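Local coordinates for protein aminomethyltransferase (Bartonella henselae, PDB 3GIR) that belongs to the aminomethyltransferase family, pairing a folate-binding-type domain with a C-terminal barrel domain, at residues R212-G220 against R251-L262; T317-A325 against G336-G344. All coordinates share one frame; numbering follows the deposited sequence.

Contact 1 of 2, residues R212-G220 against R251-L262; sequences RSGYTGEDG and RDSLRLEAGLCL
The loop 212-220, between strands 209-211 and 220-225 of the folate-binding domain, comes up against the end of helix 248-257 and the chain after it, with the CA atoms of Thr216 and Arg255 4.9 Å apart and Gly217 beside Ala258. Tyr215 carries the contact. A first torsion of -161° swings its ring away from the backbone N, alongside Arg255, whose side chain runs beside it in the same direction. Arg255 CB sits over the ring centre in a CH-pi contact, 3.6 Å from the centroid of the Tyr215 ring. The guanidinium beyond is turned only 6° from the ring plane. The extended side chain of Arg251 runs at about a right angle to that of Tyr215 and sets a guanidinium face on Tyr215 CD2, which is 3.6 Å from Arg251 CZ, the two planes 45° apart. Leu260 slides past in the opposite sense, bringing its CD1 to 3.7 Å from Tyr215 CD1. At the far end Tyr215 OH donates to Cys261 O at 2.7 Å, approaching from above the carbonyl plane, while Leu262 CB flanks the hydroxyl. Water 1 joins the backbones by donating to both Tyr215 O and Arg251 O. Arg255 braces its own segment: NE and NH2 grip Asp252 OD1 side-on, and NH1 reaches Leu260 O at 2.9 Å, in the carbonyl plane; Asp266 takes a further salt bridge from NH1. The chain past the helix, turned by a Schellman motif at Gly259, is thereby tied back to the last turn. Ala258 CB packs on the backbone, 3.6 Å from Thr216 O. Strand 76-80 offers Phe79 to Thr216, Arg251 and Leu254, helix 65-74 packs on Leu254, and strand 349-356 meets Arg255 and Leu256 through Met353.

Contact 2 of 2, residues T317-A325 against G336-G344; sequences TRQPIRAGA and GVVTSGGFG
Val338, on strand 334-344, points its side chain into the bend of the loop 317-325, where Arg322 to Ala325 form a type II beta turn. From CB outward, each carbon of Val338 finds a partner: CB lies 3.7 Å from Ala325 O, CG1 meets Arg322 O at 3.5 Å, and CG2 packs on Ala325 CB and, at 4.1 Å, on Ile321 CG2. The first torsion sets this division of labour: CG1 stands anti to the backbone N (chi1 174°), and CG2 lies beside that nitrogen, anti to the carbonyl carbon. The main chain of the same residue pairs with the turn twice: Gly324 N donates to Val338 O, and Val338 N donates to Ala325 O, each at 2.8 Å, the second nearly straight at 173°. Val337 CG2 leans on the carbonyl oxygens of Gly324 and Ala325. Just beyond, Thr339 and Ser340 form a classic beta bulge opposite Met353. Further along the strand Ile321 O comes within 3.4 Å of Gly341 CA in a CA-H...O contact. Water 2 sits between the two segments, accepting from Arg322 NE, in the guanidinium plane, and from Ala323 N while donating to Gly341 O. At the end, Pro320 CG rests on Phe343 CB at 3.9 Å. The chemistry implies a turn fixed at Val338 by two backbone hydrogen bonds, the rest of the loop being held by apolar contacts, a CA-H...O contact and a water at the surface of the barrel domain.

How the contacts relate
Contact 1 is partly buried, its centre about 7 Å from the centre of the molecule, whereas contact 2 is a surface contact about 19 Å from it; the two centres are about 17 Å apart. One belongs to the folate-binding region, the other to the C-terminal barrel region, yet segments 251-262 and 336-344 touch: Arg255 NH2 probably hydrogen-bonds Ser340 OG at 2.8 Å, and Leu256 CD2 packs on Gly341 CA. Asp266 serves both sides, pairing with Arg255 and accepting from Thr339 and Ser340. Contact 1 joins a loop to a helix end through an aromatic ring and two arginines; contact 2 joins a loop to a strand through two main-chain bonds and aliphatic contacts. Each uses one bridging water.

Contact 1 of 2, residues R212-G220 against R251-L262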
ATOM      1  N   ARG A 212       1.242 -11.975   7.007  1.00 16.80           N
ATOM      2  CA  ARG A 212       2.410 -11.335   7.580  1.00 16.89           C
ATOM      3  C   ARG A 212       2.902 -10.336   6.538  1.00 17.29           C
ATOM      4  O   ARG A 212       3.661 -10.640   5.631  1.00 17.60           O
ATOM      5  CB  ARG A 212       3.479 -12.364   7.989  1.00 18.72           C
ATOM      6  CG  ARG A 212       4.580 -11.759   8.805  1.00 17.21           C
ATOM      7  CD  ARG A 212       5.486 -12.802   9.506  1.00 18.66           C
ATOM      8  NE  ARG A 212       6.125 -12.293  10.647  1.00 16.71           N
ATOM      9  CZ  ARG A 212       6.511 -13.032  11.682  1.00 19.46           C
ATOM     10  NH1 ARG A 212       6.274 -14.337  11.682  1.00 22.37           N
ATOM     11  NH2 ARG A 212       7.057 -12.483  12.706  1.00 21.07           N
ATOM     12  N   SER A 213       2.331  -9.151   6.578  1.00 16.71           N
ATOM     13  CA  SER A 213       2.595  -8.118   5.577  1.00 16.93           C
ATOM     14  C   SER A 213       2.174  -6.771   6.214  1.00 16.51           C
ATOM     15  O   SER A 213       1.718  -6.744   7.367  1.00 17.41           O
ATOM     16  CB  SER A 213       1.701  -8.369   4.358  1.00 18.30           C
ATOM     17  OG  SER A 213       0.301  -8.159   4.668  1.00 20.72           O
ATOM     18  N   GLY A 214       2.334  -5.688   5.453  1.00 17.10           N
ATOM     19  CA  GLY A 214       1.814  -4.400   5.951  1.00 16.83           C
ATOM     20  C   GLY A 214       2.265  -3.272   5.053  1.00 18.08           C
ATOM     21  O   GLY A 214       2.635  -3.500   3.878  1.00 17.55           O
ATOM     22  N   TYR A 215       2.292  -2.081   5.608  1.00 16.01           N
ATOM     23  CA  TYR A 215       2.575  -0.881   4.880  1.00 14.88           C
ATOM     24  C   TYR A 215       3.501   0.048   5.640  1.00 14.80           C
ATOM     25  O   TYR A 215       3.429   1.293   5.536  1.00 16.55           O
ATOM     26  CB  TYR A 215       1.212  -0.187   4.594  1.00 13.95           C
ATOM     27  CG  TYR A 215       1.144   0.815   3.520  1.00 15.09           C
ATOM     28  CD1 TYR A 215       1.671   0.593   2.269  1.00 17.07           C
ATOM     29  CD2 TYR A 215       0.423   1.968   3.716  1.00 14.63           C
ATOM     30  CE1 TYR A 215       1.488   1.484   1.241  1.00 18.50           C
ATOM     31  CE2 TYR A 215       0.247   2.896   2.667  1.00 17.18           C
ATOM     32  CZ  TYR A 215       0.784   2.651   1.469  1.00 16.74           C
ATOM     33  OH  TYR A 215       0.528   3.623   0.485  1.00 21.96           O
ATOM     34  N   THR A 216       4.446  -0.529   6.405  1.00 16.65           N
ATOM     35  CA  THR A 216       5.246   0.211   7.364  1.00 15.65           C
ATOM     36  C   THR A 216       6.767   0.061   7.146  1.00 15.90           C
ATOM     37  O   THR A 216       7.551   0.850   7.641  1.00 18.58           O
ATOM     38  CB  THR A 216       4.890  -0.145   8.828  1.00 15.23           C
ATOM     39  OG1 THR A 216       5.222  -1.535   9.057  1.00 18.87           O
ATOM     40  CG2 THR A 216       3.362   0.227   9.197  1.00 16.48           C
ATOM     41  N   GLY A 217       7.170  -1.020   6.516  1.00 17.45           N
ATOM     42  CA  GLY A 217       8.602  -1.421   6.463  1.00 18.99           C
ATOM     43  C   GLY A 217       9.068  -2.127   7.733  1.00 19.40           C
ATOM     44  O   GLY A 217      10.237  -2.521   7.818  1.00 21.37           O
ATOM     45  N   GLU A 218       8.161  -2.355   8.676  1.00 17.49           N
ATOM     46  CA  GLU A 218       8.411  -3.166   9.868  1.00 17.96           C
ATOM     47  C   GLU A 218       7.903  -4.574   9.669  1.00 16.30           C
ATOM     48  O   GLU A 218       7.216  -4.892   8.712  1.00 16.26           O
ATOM     49  CB  GLU A 218       7.771  -2.537  11.097  1.00 17.75           C
ATOM     50  CG  GLU A 218       8.195  -1.127  11.425  1.00 19.73           C
ATOM     51  CD  GLU A 218       9.633  -1.038  11.848  1.00 22.97           C
ATOM     52  OE1 GLU A 218      10.149  -2.005  12.456  1.00 22.35           O
ATOM     53  OE2 GLU A 218      10.295   0.004  11.550  1.00 22.39           O
ATOM     54  N   ASP A 219       8.221  -5.474  10.627  1.00 18.13           N
ATOM     55  CA  ASP A 219       7.456  -6.714  10.757  1.00 17.68           C
ATOM     56  C   ASP A 219       6.018  -6.345  11.090  1.00 17.63           C
ATOM     57  O   ASP A 219       5.769  -5.266  11.543  1.00 17.01           O
ATOM     58  CB  ASP A 219       8.099  -7.635  11.841  1.00 19.14           C
ATOM     59  CG  ASP A 219       7.480  -9.022  11.885  1.00 18.94           C
ATOM     60  OD1 ASP A 219       6.870  -9.440  10.922  1.00 17.78           O
ATOM     61  OD2 ASP A 219       7.590  -9.677  12.935  1.00 20.67           O
ATOM     62  N   GLY A 220       5.067  -7.255  10.852  1.00 16.58           N
ATOM     63  CA  GLY A 220       3.680  -6.943  11.121  1.00 16.76           C
ATOM     64  C   GLY A 220       2.760  -7.911  10.447  1.00 15.48           C
ATOM     65  O   GLY A 220       3.169  -8.737   9.612  1.00 16.67           O
ATOM     66  N   ARG A 251       0.321   6.629   9.568  1.00 14.20           N
ATOM     67  CA  ARG A 251       0.374   5.602   8.520  1.00 14.46           C
ATOM     68  C   ARG A 251       1.106   6.121   7.274  1.00 15.13           C
ATOM     69  O   ARG A 251       1.898   5.415   6.657  1.00 15.29           O
ATOM     70  CB  ARG A 251      -1.018   5.106   8.161  1.00 15.71           C
ATOM     71  CG  ARG A 251      -1.130   4.199   6.984  1.00 14.61           C
ATOM     72  CD  ARG A 251      -2.467   3.581   6.939  1.00 17.53           C
ATOM     73  NE  ARG A 251      -2.882   3.002   5.665  1.00 17.14           N
ATOM     74  CZ  ARG A 251      -2.745   1.732   5.344  1.00 20.66           C
ATOM     75  NH1 ARG A 251      -2.112   0.902   6.150  1.00 19.90           N
ATOM     76  NH2 ARG A 251      -3.250   1.302   4.176  1.00 22.91           N
ATOM     77  N   ASP A 252       0.764   7.342   6.885  1.00 14.62           N
ATOM     78  CA  ASP A 252       1.421   7.958   5.743  1.00 15.11           C
ATOM     79  C   ASP A 252       2.940   8.218   5.930  1.00 16.20           C
ATOM     80  O   ASP A 252       3.697   7.960   5.011  1.00 16.17           O
ATOM     81  CB  ASP A 252       0.668   9.276   5.355  1.00 14.73           C
ATOM     82  CG  ASP A 252       1.003   9.701   3.941  1.00 18.91           C
ATOM     83  OD1 ASP A 252       0.820   8.892   3.011  1.00 20.98           O
ATOM     84  OD2 ASP A 252       1.591  10.813   3.809  1.00 23.84           O
ATOM     85  N   SER A 253       3.383   8.733   7.078  1.00 15.61           N
ATOM     86  CA  SER A 253       4.785   8.987   7.311  1.00 16.32           C
ATOM     87  C   SER A 253       5.562   7.686   7.365  1.00 16.47           C
ATOM     88  O   SER A 253       6.722   7.558   6.859  1.00 18.22           O
ATOM     89  CB  SER A 253       5.039   9.876   8.531  1.00 18.31           C
ATOM     90  OG  SER A 253       4.395   9.384   9.706  1.00 18.07           O
ATOM     91  N   LEU A 254       4.937   6.657   7.940  1.00 14.30           N
ATOM     92  CA  LEU A 254       5.592   5.359   7.961  1.00 14.85           C
ATOM     93  C   LEU A 254       5.824   4.807   6.581  1.00 13.91           C
ATOM     94  O   LEU A 254       6.952   4.296   6.276  1.00 15.99           O
ATOM     95  CB  LEU A 254       4.849   4.348   8.846  1.00 13.65           C
ATOM     96  CG  LEU A 254       4.835   4.640  10.339  1.00 14.36           C
ATOM     97  CD1 LEU A 254       3.623   3.919  10.953  1.00 14.73           C
ATOM     98  CD2 LEU A 254       6.146   4.212  11.082  1.00 16.99           C
ATOM     99  N   ARG A 255       4.770   4.718   5.779  1.00 15.41           N
ATOM    100  CA  ARG A 255       4.889   4.168   4.473  1.00 15.26           C
ATOM    101  C   ARG A 255       5.840   4.966   3.587  1.00 16.00           C
ATOM    102  O   ARG A 255       6.545   4.374   2.761  1.00 15.81           O
ATOM    103  CB  ARG A 255       3.520   3.958   3.812  1.00 14.45           C
ATOM    104  CG  ARG A 255       2.770   5.239   3.397  1.00 15.85           C
ATOM    105  CD  ARG A 255       3.125   5.578   2.012  1.00 16.35           C
ATOM    106  NE  ARG A 255       2.576   6.887   1.688  1.00 16.22           N
ATOM    107  CZ  ARG A 255       2.757   7.551   0.542  1.00 15.44           C
ATOM    108  NH1 ARG A 255       3.450   7.070  -0.464  1.00 16.20           N
ATOM    109  NH2 ARG A 255       2.151   8.737   0.424  1.00 18.22           N
ATOM    110  N   LEU A 256       5.819   6.274   3.716  1.00 15.32           N
ATOM    111  CA  LEU A 256       6.678   7.130   2.898  1.00 16.43           C
ATOM    112  C   LEU A 256       8.146   6.963   3.250  1.00 18.15           C
ATOM    113  O   LEU A 256       8.988   6.780   2.358  1.00 17.27           O
ATOM    114  CB  LEU A 256       6.185   8.576   3.007  1.00 17.13           C
ATOM    115  CG  LEU A 256       6.926   9.676   2.229  1.00 19.45           C
ATOM    116  CD1 LEU A 256       7.171   9.214   0.774  1.00 20.53           C
ATOM    117  CD2 LEU A 256       6.206  11.036   2.394  1.00 22.20           C
ATOM    118  N   GLU A 257       8.466   6.890   4.527  1.00 17.71           N
ATOM    119  CA  GLU A 257       9.854   6.456   4.977  1.00 17.58           C
ATOM    120  C   GLU A 257      10.286   5.118   4.376  1.00 18.25           C
ATOM    121  O   GLU A 257      11.441   4.899   4.052  1.00 19.27           O
ATOM    122  CB  GLU A 257       9.943   6.408   6.493  1.00 18.97           C
ATOM    123  CG  GLU A 257      10.081   7.707   7.142  1.00 18.94           C
ATOM    124  CD  GLU A 257      10.293   7.589   8.631  1.00 18.40           C
ATOM    125  OE1 GLU A 257      10.043   6.478   9.163  1.00 20.50           O
ATOM    126  OE2 GLU A 257      10.674   8.588   9.285  1.00 18.77           O
ATOM    127  N   ALA A 258       9.349   4.163   4.304  1.00 16.25           N
ATOM    128  CA  ALA A 258       9.568   2.811   3.759  1.00 17.19           C
ATOM    129  C   ALA A 258       9.636   2.739   2.223  1.00 17.83           C
ATOM    130  O   ALA A 258       9.826   1.685   1.679  1.00 19.72           O
ATOM    131  CB  ALA A 258       8.521   1.774   4.294  1.00 16.53           C
ATOM    132  N   GLY A 259       9.436   3.850   1.565  1.00 17.97           N
ATOM    133  CA  GLY A 259       9.444   3.931   0.138  1.00 19.88           C
ATOM    134  C   GLY A 259       8.266   3.349  -0.606  1.00 20.42           C
ATOM    135  O   GLY A 259       8.382   2.983  -1.814  1.00 22.14           O
ATOM    136  N   LEU A 260       7.133   3.206   0.079  1.00 17.41           N
ATOM    137  CA  LEU A 260       5.985   2.525  -0.479  1.00 17.34           C
ATOM    138  C   LEU A 260       5.068   3.458  -1.184  1.00 18.13           C
ATOM    139  O   LEU A 260       4.799   4.543  -0.691  1.00 19.95           O
ATOM    140  CB  LEU A 260       5.252   1.753   0.619  1.00 16.06           C
ATOM    141  CG  LEU A 260       6.131   0.854   1.491  1.00 20.28           C
ATOM    142  CD1 LEU A 260       5.337   0.238   2.656  1.00 17.45           C
ATOM    143  CD2 LEU A 260       6.723  -0.187   0.588  1.00 20.84           C
ATOM    144  N   CYS A 261       4.523   3.029  -2.307  1.00 18.89           N
ATOM    145  CA  CYS A 261       3.597   3.899  -3.080  1.00 18.58           C
ATOM    146  C   CYS A 261       2.212   3.984  -2.493  1.00 19.58           C
ATOM    147  O   CYS A 261       1.686   3.002  -1.915  1.00 20.11           O
ATOM    148  CB  CYS A 261       3.433   3.398  -4.490  1.00 20.33           C
ATOM    149  SG  CYS A 261       4.930   3.646  -5.474  1.00 23.10           S
ATOM    150  N   LEU A 262       1.578   5.137  -2.705  1.00 17.87           N
ATOM    151  CA  LEU A 262       0.171   5.318  -2.383  1.00 17.84           C
ATOM    152  C   LEU A 262      -0.574   5.570  -3.698  1.00 17.81           C
ATOM    153  O   LEU A 262      -0.350   6.596  -4.379  1.00 17.22           O
ATOM    154  CB  LEU A 262      -0.042   6.419  -1.342  1.00 18.74           C
ATOM    155  CG  LEU A 262      -1.517   6.806  -1.187  1.00 21.32           C
ATOM    156  CD1 LEU A 262      -2.205   5.585  -0.572  1.00 24.85           C
ATOM    157  CD2 LEU A 262      -1.648   8.056  -0.320  1.00 26.25           C
TER
HETATM  158  O   HOH W   1       1.979   2.719   7.334  1.00 15.51           O

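Contact 2 of 2, residues T317-A325 against G336-G344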
ATOM      1  N   THR A 317      15.800  21.345   3.670  1.00 31.66           N
ATOM      2  CA  THR A 317      15.105  22.301   4.532  1.00 33.56           C
ATOM      3  C   THR A 317      14.558  21.424   5.642  1.00 35.19           C
ATOM      4  O   THR A 317      14.491  20.195   5.486  1.00 34.21           O
ATOM      5  CB  THR A 317      14.012  23.121   3.824  1.00 34.46           C
ATOM      6  OG1 THR A 317      13.226  23.742   4.850  1.00 39.44           O
ATOM      7  CG2 THR A 317      13.013  22.252   2.951  1.00 32.39           C
ATOM      8  N   ARG A 318      14.232  22.035   6.785  1.00 36.27           N
ATOM      9  CA  ARG A 318      13.662  21.281   7.897  1.00 37.58           C
ATOM     10  C   ARG A 318      12.154  21.205   7.771  1.00 36.25           C
ATOM     11  O   ARG A 318      11.509  20.347   8.417  1.00 36.85           O
ATOM     12  CB  ARG A 318      14.073  21.906   9.244  1.00 39.32           C
ATOM     13  CG  ARG A 318      15.512  21.567   9.698  1.00 43.47           C
ATOM     14  CD  ARG A 318      16.096  22.745  10.548  1.00 50.69           C
ATOM     15  NE  ARG A 318      17.511  22.558  10.878  1.00 57.04           N
ATOM     16  CZ  ARG A 318      18.526  22.692  10.018  1.00 60.93           C
ATOM     17  NH1 ARG A 318      18.309  23.039   8.747  1.00 62.10           N
ATOM     18  NH2 ARG A 318      19.773  22.476  10.436  1.00 62.18           N
ATOM     19  N   GLN A 319      11.590  22.093   6.939  1.00 34.10           N
ATOM     20  CA  GLN A 319      10.142  22.123   6.723  1.00 34.71           C
ATOM     21  C   GLN A 319       9.683  21.217   5.559  1.00 30.88           C
ATOM     22  O   GLN A 319      10.234  21.287   4.474  1.00 30.05           O
ATOM     23  CB  GLN A 319       9.698  23.569   6.527  1.00 35.27           C
ATOM     24  CG  GLN A 319      10.031  24.413   7.787  1.00 38.52           C
ATOM     25  CD  GLN A 319       9.498  23.796   9.121  1.00 44.36           C
ATOM     26  OE1 GLN A 319       8.323  23.404   9.219  1.00 47.76           O
ATOM     27  NE2 GLN A 319      10.375  23.713  10.143  1.00 46.70           N
ATOM     28  N   PRO A 320       8.700  20.331   5.811  1.00 28.63           N
ATOM     29  CA  PRO A 320       8.291  19.458   4.689  1.00 28.16           C
ATOM     30  C   PRO A 320       7.806  20.206   3.436  1.00 26.98           C
ATOM     31  O   PRO A 320       7.201  21.269   3.525  1.00 28.14           O
ATOM     32  CB  PRO A 320       7.136  18.634   5.283  1.00 29.41           C
ATOM     33  CG  PRO A 320       7.408  18.612   6.760  1.00 28.78           C
ATOM     34  CD  PRO A 320       8.140  19.859   7.103  1.00 29.44           C
ATOM     35  N   ILE A 321       8.019  19.567   2.295  1.00 23.96           N
ATOM     36  CA  ILE A 321       7.447  19.930   1.053  1.00 23.94           C
ATOM     37  C   ILE A 321       6.383  18.883   0.820  1.00 24.13           C
ATOM     38  O   ILE A 321       6.661  17.698   0.891  1.00 24.26           O
ATOM     39  CB  ILE A 321       8.550  19.881  -0.084  1.00 22.45           C
ATOM     40  CG1 ILE A 321       9.646  20.919   0.245  1.00 24.10           C
ATOM     41  CG2 ILE A 321       7.966  20.113  -1.412  1.00 20.50           C
ATOM     42  CD1 ILE A 321      10.802  20.923  -0.706  1.00 25.34           C
ATOM     43  N   ARG A 322       5.175  19.347   0.498  1.00 23.14           N
ATOM     44  CA  ARG A 322       3.991  18.518   0.365  1.00 23.49           C
ATOM     45  C   ARG A 322       3.622  18.096  -1.041  1.00 20.68           C
ATOM     46  O   ARG A 322       4.025  18.684  -2.037  1.00 22.20           O
ATOM     47  CB  ARG A 322       2.779  19.308   0.953  1.00 26.53           C
ATOM     48  CG  ARG A 322       3.029  19.877   2.373  1.00 32.30           C
ATOM     49  CD  ARG A 322       3.330  18.789   3.356  1.00 37.26           C
ATOM     50  NE  ARG A 322       2.176  17.910   3.528  1.00 45.03           N
ATOM     51  CZ  ARG A 322       1.179  18.090   4.392  1.00 49.86           C
ATOM     52  NH1 ARG A 322       1.186  19.134   5.215  1.00 53.75           N
ATOM     53  NH2 ARG A 322       0.173  17.194   4.437  1.00 49.94           N
ATOM     54  N   ALA A 323       2.778  17.068  -1.119  1.00 20.78           N
ATOM     55  CA  ALA A 323       2.198  16.632  -2.363  1.00 20.06           C
ATOM     56  C   ALA A 323       1.659  17.817  -3.156  1.00 20.07           C
ATOM     57  O   ALA A 323       0.964  18.702  -2.592  1.00 21.14           O
ATOM     58  CB  ALA A 323       1.082  15.647  -2.011  1.00 21.34           C
ATOM     59  N   GLY A 324       1.928  17.821  -4.448  1.00 20.05           N
ATOM     60  CA  GLY A 324       1.511  18.855  -5.383  1.00 20.10           C
ATOM     61  C   GLY A 324       2.531  19.955  -5.655  1.00 20.21           C
ATOM     62  O   GLY A 324       2.401  20.701  -6.638  1.00 23.38           O
ATOM     63  N   ALA A 325       3.569  20.037  -4.825  1.00 19.96           N
ATOM     64  CA  ALA A 325       4.662  20.973  -5.098  1.00 19.26           C
ATOM     65  C   ALA A 325       5.279  20.754  -6.497  1.00 19.99           C
ATOM     66  O   ALA A 325       5.700  19.628  -6.824  1.00 19.73           O
ATOM     67  CB  ALA A 325       5.715  20.823  -4.035  1.00 18.51           C
ATOM     68  N   GLY A 336       8.588  18.396 -13.210  1.00 17.36           N
ATOM     69  CA  GLY A 336       7.912  17.311 -12.506  1.00 18.31           C
ATOM     70  C   GLY A 336       7.119  17.802 -11.335  1.00 17.79           C
ATOM     71  O   GLY A 336       6.741  18.958 -11.302  1.00 18.29           O
ATOM     72  N   VAL A 337       6.860  16.933 -10.375  1.00 17.64           N
ATOM     73  CA  VAL A 337       5.936  17.231  -9.278  1.00 18.07           C
ATOM     74  C   VAL A 337       6.223  16.312  -8.099  1.00 16.82           C
ATOM     75  O   VAL A 337       6.641  15.151  -8.307  1.00 17.88           O
ATOM     76  CB  VAL A 337       4.465  17.080  -9.731  1.00 19.00           C
ATOM     77  CG1 VAL A 337       4.102  15.672 -10.011  1.00 21.01           C
ATOM     78  CG2 VAL A 337       3.533  17.834  -8.727  1.00 20.28           C
ATOM     79  N   VAL A 338       6.056  16.816  -6.877  1.00 16.62           N
ATOM     80  CA  VAL A 338       6.059  16.026  -5.698  1.00 15.67           C
ATOM     81  C   VAL A 338       4.723  15.344  -5.557  1.00 16.86           C
ATOM     82  O   VAL A 338       3.677  16.011  -5.600  1.00 18.12           O
ATOM     83  CB  VAL A 338       6.319  16.891  -4.456  1.00 16.49           C
ATOM     84  CG1 VAL A 338       6.185  16.140  -3.118  1.00 17.94           C
ATOM     85  CG2 VAL A 338       7.714  17.580  -4.567  1.00 17.00           C
ATOM     86  N   THR A 339       4.744  14.038  -5.423  1.00 16.36           N
ATOM     87  CA  THR A 339       3.507  13.250  -5.258  1.00 15.91           C
ATOM     88  C   THR A 339       3.166  12.950  -3.811  1.00 16.42           C
ATOM     89  O   THR A 339       1.971  12.773  -3.479  1.00 17.94           O
ATOM     90  CB  THR A 339       3.511  12.015  -6.085  1.00 15.74           C
ATOM     91  OG1 THR A 339       4.683  11.230  -5.804  1.00 17.31           O
ATOM     92  CG2 THR A 339       3.467  12.337  -7.579  1.00 15.95           C
ATOM     93  N   SER A 340       4.182  12.845  -2.935  1.00 16.08           N
ATOM     94  CA  SER A 340       3.974  12.590  -1.505  1.00 16.03           C
ATOM     95  C   SER A 340       5.062  13.306  -0.730  1.00 17.31           C
ATOM     96  O   SER A 340       6.196  13.427  -1.191  1.00 16.87           O
ATOM     97  CB  SER A 340       4.040  11.111  -1.136  1.00 16.48           C
ATOM     98  OG  SER A 340       3.029  10.365  -1.742  1.00 18.03           O
ATOM     99  N   GLY A 341       4.715  13.808   0.435  1.00 17.80           N
ATOM    100  CA  GLY A 341       5.708  14.473   1.260  1.00 19.65           C
ATOM    101  C   GLY A 341       5.254  14.679   2.665  1.00 20.99           C
ATOM    102  O   GLY A 341       4.055  14.958   2.883  1.00 23.51           O
ATOM    103  N   GLY A 342       6.181  14.580   3.617  1.00 19.76           N
ATOM    104  CA  GLY A 342       5.894  14.865   5.011  1.00 21.15           C
ATOM    105  C   GLY A 342       7.139  14.805   5.873  1.00 21.39           C
ATOM    106  O   GLY A 342       8.227  14.619   5.388  1.00 22.16           O
ATOM    107  N   PHE A 343       6.984  15.013   7.169  1.00 20.70           N
ATOM    108  CA  PHE A 343       8.079  14.847   8.095  1.00 20.64           C
ATOM    109  C   PHE A 343       8.198  13.393   8.467  1.00 20.64           C
ATOM    110  O   PHE A 343       7.193  12.768   8.865  1.00 21.94           O
ATOM    111  CB  PHE A 343       7.881  15.706   9.324  1.00 21.79           C
ATOM    112  CG  PHE A 343       9.047  15.674  10.270  1.00 21.00           C
ATOM    113  CD1 PHE A 343      10.176  16.437  10.025  1.00 22.57           C
ATOM    114  CD2 PHE A 343       8.993  14.909  11.429  1.00 26.37           C
ATOM    115  CE1 PHE A 343      11.245  16.376  10.895  1.00 26.16           C
ATOM    116  CE2 PHE A 343      10.023  14.878  12.298  1.00 28.83           C
ATOM    117  CZ  PHE A 343      11.162  15.584  12.004  1.00 26.85           C
ATOM    118  N   GLY A 344       9.386  12.811   8.318  1.00 19.71           N
ATOM    119  CA  GLY A 344       9.592  11.430   8.774  1.00 18.80           C
ATOM    120  C   GLY A 344      10.292  11.411  10.115  1.00 19.25           C
ATOM    121  O   GLY A 344      11.478  11.721  10.169  1.00 20.03           O
TER
HETATM  122  O   HOH W   2       1.714  15.881   1.381  1.00 33.04           O